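PDB 7JVE: DsbA family protein from Salmonella typhimurium, which acts as a trimeric thioredoxin-like enzyme of the DsbA family with both thiol oxidase and disulfide isomerase activities. Local coordinates for residues E105-A110 against D243-A248. Sequence-based numbering, arbitrary orientation.
Sequences ENLIKA and DMLQMA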
loop_
_atom_site.group_PDB
_atom_site.type_symbol
_atom_site.label_atom_id
_atom_site.label_comp_id
_atom_site.label_asym_id
_atom_site.label_seq_id
_atom_site.Cartn_x
_atom_site.Cartn_y
_atom_site.Cartn_z
ATOM N N GLU A 105 1.331 27.922 5.398
ATOM C CA GLU A 105 0.966 29.338 5.385
ATOM C C GLU A 105 0.108 29.690 6.597
ATOM O O GLU A 105 0.310 30.736 7.224
ATOM C CB GLU A 105 0.232 29.690 4.083
ATOM C CG GLU A 105 -0.089 31.187 3.885
ATOM C CD GLU A 105 1.150 32.113 4.034
ATOM O OE1 GLU A 105 1.884 32.282 3.030
ATOM O OE2 GLU A 105 1.378 32.703 5.130
ATOM N N ASN A 106 -0.851 28.821 6.949
ATOM C CA ASN A 106 -1.650 29.065 8.148
ATOM C C ASN A 106 -0.779 29.077 9.405
ATOM O O ASN A 106 -0.941 29.945 10.268
ATOM C CB ASN A 106 -2.759 28.018 8.279
ATOM C CG ASN A 106 -3.926 28.274 7.357
ATOM O OD1 ASN A 106 -3.930 29.218 6.566
ATOM N ND2 ASN A 106 -4.936 27.417 7.448
ATOM N N LEU A 107 0.139 28.110 9.535
ATOM C CA LEU A 107 1.032 28.110 10.694
ATOM C C LEU A 107 1.810 29.409 10.782
ATOM O O LEU A 107 1.988 29.964 11.876
ATOM C CB LEU A 107 2.010 26.931 10.651
ATOM C CG LEU A 107 1.466 25.630 11.211
ATOM C CD1 LEU A 107 2.433 24.488 10.914
ATOM C CD2 LEU A 107 1.220 25.778 12.695
ATOM N N ILE A 108 2.295 29.900 9.640
ATOM C CA ILE A 108 3.147 31.079 9.649
ATOM C C ILE A 108 2.362 32.293 10.123
ATOM O O ILE A 108 2.842 33.070 10.959
ATOM C CB ILE A 108 3.777 31.284 8.257
ATOM C CG1 ILE A 108 4.850 30.209 8.027
ATOM C CG2 ILE A 108 4.348 32.672 8.140
ATOM C CD1 ILE A 108 5.480 30.233 6.648
ATOM N N LYS A 109 1.124 32.453 9.631
ATOM C CA LYS A 109 0.300 33.563 10.081
ATOM C C LYS A 109 -0.029 33.426 11.555
ATOM O O LYS A 109 -0.074 34.424 12.278
ATOM C CB LYS A 109 -0.981 33.655 9.252
ATOM C CG LYS A 109 -0.706 33.941 7.788
ATOM C CD LYS A 109 -1.761 34.872 7.195
ATOM C CE LYS A 109 -2.074 34.521 5.741
ATOM N NZ LYS A 109 -3.221 35.326 5.219
ATOM N N ALA A 110 -0.257 32.201 12.018
ATOM C CA ALA A 110 -0.661 31.998 13.400
ATOM C C ALA A 110 0.502 32.070 14.372
ATOM O O ALA A 110 0.266 32.122 15.582
ATOM C CB ALA A 110 -1.366 30.653 13.554
ATOM N N ASP A 243 -2.401 20.942 13.600
ATOM C CA ASP A 243 -2.382 20.696 15.038
ATOM C C ASP A 243 -1.077 20.053 15.481
ATOM O O ASP A 243 -0.507 20.431 16.512
ATOM C CB ASP A 243 -3.561 19.815 15.430
ATOM C CG ASP A 243 -4.858 20.581 15.468
ATOM O OD1 ASP A 243 -4.802 21.831 15.348
ATOM O OD2 ASP A 243 -5.929 19.936 15.605
ATOM N N MET A 244 -0.595 19.068 14.728
ATOM C CA MET A 244 0.628 18.389 15.126
ATOM C C MET A 244 1.817 19.356 15.097
ATOM O O MET A 244 2.631 19.394 16.028
ATOM C CB MET A 244 0.859 17.188 14.205
ATOM C CG MET A 244 2.033 16.318 14.606
ATOM S SD MET A 244 1.544 15.399 16.109
ATOM C CE MET A 244 0.135 14.469 15.510
ATOM N N LEU A 245 1.920 20.165 14.043
ATOM C CA LEU A 245 3.005 21.132 13.986
ATOM C C LEU A 245 2.849 22.191 15.070
ATOM O O LEU A 245 3.842 22.642 15.653
ATOM C CB LEU A 245 3.070 21.771 12.598
ATOM C CG LEU A 245 3.775 20.929 11.535
ATOM C CD1 LEU A 245 3.517 21.506 10.150
ATOM C CD2 LEU A 245 5.279 20.801 11.811
ATOM N N GLN A 246 1.609 22.590 15.368
ATOM C CA GLN A 246 1.393 23.586 16.410
ATOM C C GLN A 246 1.823 23.058 17.781
ATOM O O GLN A 246 2.439 23.787 18.566
ATOM C CB GLN A 246 -0.074 24.027 16.447
ATOM C CG GLN A 246 -0.301 25.289 17.330
ATOM C CD GLN A 246 0.482 26.518 16.801
ATOM O OE1 GLN A 246 0.263 26.968 15.669
ATOM N NE2 GLN A 246 1.379 27.056 17.617
ATOM N N MET A 247 1.499 21.797 18.099
ATOM C CA MET A 247 1.923 21.252 19.391
ATOM C C MET A 247 3.445 21.227 19.505
ATOM O O MET A 247 4.001 21.581 20.551
ATOM C CB MET A 247 1.328 19.847 19.623
ATOM C CG MET A 247 -0.217 19.795 19.782
ATOM S SD MET A 247 -0.953 18.145 20.214
ATOM C CE MET A 247 -0.810 17.163 18.654
ATOM N N ALA A 248 4.129 20.866 18.419
ATOM C CA ALA A 248 5.586 20.861 18.399
ATOM C C ALA A 248 6.148 22.263 18.616
ATOM O O ALA A 248 7.173 22.432 19.291
ATOM C CB ALA A 248 6.092 20.298 17.064
#
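L107 reaches from helix 95-110 to helix 242-253 with its two methyl branches parted over neighbouring residues of the second helix, L245 and Q246. Its CD1 meets the flank of L245, 3.3 Å from CB and equally close to CD1 of that residue, with CG farther off at 3.9 Å, so the branch tip rests in the elbow of its partner. The two leucine chains are set nearly perpendicular. In both, CG is trans to the carbonyl carbon (chi1 -85° in L107), the usual helical leucine shape; with CB facing the other helix, this puts each fork between the two helices. Leucine suits both places because the site is buried and a branched apolar end can touch two neighbours at once.

The other fork, L107 CD2, lies 3.3 Å from OE1 of Q246, whose side chain runs antiparallel alongside. With CG trans to N (chi1 -168°) and a kink at chi2, the glutamine folds its amide back toward helix 95-110. There OE1 accepts a hydrogen bond from ND2 of N111, just beyond the end of that helix, which also bonds L107 O, so a long amide serves this partly exposed margin by linking that end to helix 242-253.

Deeper in, L245 leans on F219 and I236 of the central sheet. Two helices packed side by side over one face of a beta-sheet, the first opening on the C94–C97 redox disulfide, are characteristic of the thioredoxin fold.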